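Local coordinates for thioredoxin domain-containing protein (Vibrio parahaemolyticus, PDB 2R5S), which is of unknown function but forms the tetratricopeptide-repeat part of a thioredoxin-domain protein that may have protein-disulfide reductase activity, at residues Ala23-Val28 against Ala47-Glu52. Numbering follows the deposited sequence.
Sequences AQALNV and ADCLLE
Cys-49 and Leu-26 bury the most surface here, and the branch point of Leu-26 and one of its methyls meet the base of Cys-49: Leu-26 CG lies 3.5 Å from Cys-49 CB, and the CD1 methyl rests against the same carbon at 3.7 Å. Their backbones are also the nearest pair, with Leu-26 CA and Cys-49 CA 6.5 Å apart. SG leads off from Cys-49 CB at an angle to the Leu-26 contact and packs on Ala-25 CB at 3.8 Å; chi1 of -75° sets SG beside its own backbone N and anti to the carbonyl carbon. Helices 22-30 and 40-52 belong to a tetratricopeptide-repeat region, whose helices pack side by side. Over these segments their axes approach to 9.3 Å with N-to-C directions 140° apart, roughly antiparallel, and between 23-28 and 47-52 the contacts are apolar. Leu-50 starts out pointing away from helix 22-30, yet its end comes nearer, CD2 lying 3.9 Å from Leu-26 CD2, the two leucine side chains crossing at about a right angle. Leu-26 CD1 touches both Cys-49 CB and Leu-50 CD2, the latter at 4.0 Å. Helix 9-18 extends the apolar layer, Leu-16 touching Ala-25 and Leu-17 touching Cys-49.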
loop_
_atom_site.group_PDB
_atom_site.type_symbol
_atom_site.label_atom_id
_atom_site.label_comp_id
_atom_site.label_asym_id
_atom_site.label_seq_id
_atom_site.Cartn_x
_atom_site.Cartn_y
_atom_site.Cartn_z
ATOM N N ALA A 23 8.435 3.899 6.858
ATOM C CA ALA A 23 8.212 4.882 5.835
ATOM C C ALA A 23 9.355 5.880 5.853
ATOM O O ALA A 23 9.867 6.189 4.789
ATOM C CB ALA A 23 6.872 5.531 5.978
ATOM N N GLN A 24 9.823 6.288 7.043
ATOM C CA GLN A 24 11.099 7.041 7.143
ATOM C C GLN A 24 12.312 6.283 6.585
ATOM O O GLN A 24 13.105 6.838 5.782
ATOM C CB GLN A 24 11.379 7.530 8.581
ATOM C CG GLN A 24 10.523 8.659 8.997
ATOM C CD GLN A 24 10.790 9.068 10.442
ATOM O OE1 GLN A 24 11.862 9.590 10.756
ATOM N NE2 GLN A 24 9.819 8.837 11.324
ATOM N N ALA A 25 12.432 5.011 6.984
ATOM C CA ALA A 25 13.448 4.122 6.448
ATOM C C ALA A 25 13.468 4.053 4.910
ATOM O O ALA A 25 14.542 4.040 4.308
ATOM C CB ALA A 25 13.301 2.721 7.069
ATOM N N LEU A 26 12.297 3.988 4.273
ATOM C CA LEU A 26 12.193 3.967 2.774
ATOM C C LEU A 26 12.591 5.296 2.173
ATOM O O LEU A 26 13.184 5.389 1.076
ATOM C CB LEU A 26 10.745 3.698 2.340
ATOM C CG LEU A 26 10.341 2.257 2.029
ATOM C CD1 LEU A 26 8.786 2.093 2.145
ATOM C CD2 LEU A 26 10.832 1.848 0.676
ATOM N N ASN A 27 12.262 6.341 2.905
ATOM C CA ASN A 27 12.740 7.656 2.527
ATOM C C ASN A 27 14.272 7.828 2.579
ATOM O O ASN A 27 14.880 8.401 1.650
ATOM C CB ASN A 27 12.061 8.717 3.342
ATOM C CG ASN A 27 12.463 10.104 2.916
ATOM O OD1 ASN A 27 13.206 10.784 3.623
ATOM N ND2 ASN A 27 11.967 10.540 1.769
ATOM N N VAL A 28 14.906 7.290 3.627
ATOM C CA VAL A 28 16.373 7.403 3.701
ATOM C C VAL A 28 17.055 6.541 2.620
ATOM O O VAL A 28 18.095 6.916 2.057
ATOM C CB VAL A 28 16.869 7.063 5.088
ATOM C CG1 VAL A 28 18.358 7.048 5.115
ATOM C CG2 VAL A 28 16.288 8.089 6.146
ATOM N N ALA A 47 12.436 -4.121 0.784
ATOM C CA ALA A 47 11.345 -5.091 0.627
ATOM C C ALA A 47 10.545 -5.211 1.893
ATOM O O ALA A 47 9.347 -5.196 1.831
ATOM C CB ALA A 47 11.874 -6.395 0.249
ATOM N N ASP A 48 11.212 -5.348 3.043
ATOM C CA ASP A 48 10.538 -5.434 4.332
ATOM C C ASP A 48 9.742 -4.159 4.543
ATOM O O ASP A 48 8.675 -4.211 5.102
ATOM C CB ASP A 48 11.602 -5.578 5.407
ATOM C CG ASP A 48 11.047 -5.807 6.750
ATOM O OD1 ASP A 48 9.939 -6.336 6.871
ATOM O OD2 ASP A 48 11.765 -5.510 7.732
ATOM N N CYS A 49 10.267 -3.006 4.098
ATOM C CA CYS A 49 9.579 -1.763 4.345
ATOM C C CYS A 49 8.298 -1.666 3.474
ATOM O O CYS A 49 7.216 -1.174 3.908
ATOM C CB CYS A 49 10.523 -0.573 4.097
ATOM S SG CYS A 49 11.757 -0.307 5.394
ATOM N N LEU A 50 8.398 -2.130 2.247
ATOM C CA LEU A 50 7.267 -2.027 1.342
ATOM C C LEU A 50 6.099 -2.873 1.919
ATOM O O LEU A 50 4.923 -2.457 2.012
ATOM C CB LEU A 50 7.681 -2.509 -0.037
ATOM C CG LEU A 50 8.695 -1.601 -0.679
ATOM C CD1 LEU A 50 9.197 -2.215 -1.999
ATOM C CD2 LEU A 50 8.029 -0.257 -0.955
ATOM N N LEU A 51 6.452 -4.057 2.354
ATOM C CA LEU A 51 5.498 -4.966 2.844
ATOM C C LEU A 51 4.869 -4.480 4.142
ATOM O O LEU A 51 3.676 -4.704 4.364
ATOM C CB LEU A 51 6.216 -6.279 3.087
ATOM C CG LEU A 51 5.488 -7.565 2.841
ATOM C CD1 LEU A 51 5.845 -7.931 1.434
ATOM C CD2 LEU A 51 6.036 -8.595 3.841
ATOM N N GLU A 52 5.646 -3.860 5.035
ATOM C CA GLU A 52 5.079 -3.395 6.294
ATOM C C GLU A 52 4.178 -2.198 6.031
ATOM O O GLU A 52 3.359 -1.820 6.872
ATOM C CB GLU A 52 6.187 -2.962 7.255
ATOM C CG GLU A 52 7.082 -4.075 7.743
ATOM C CD GLU A 52 6.289 -5.202 8.415
ATOM O OE1 GLU A 52 6.075 -6.299 7.793
ATOM O OE2 GLU A 52 5.853 -4.956 9.526
#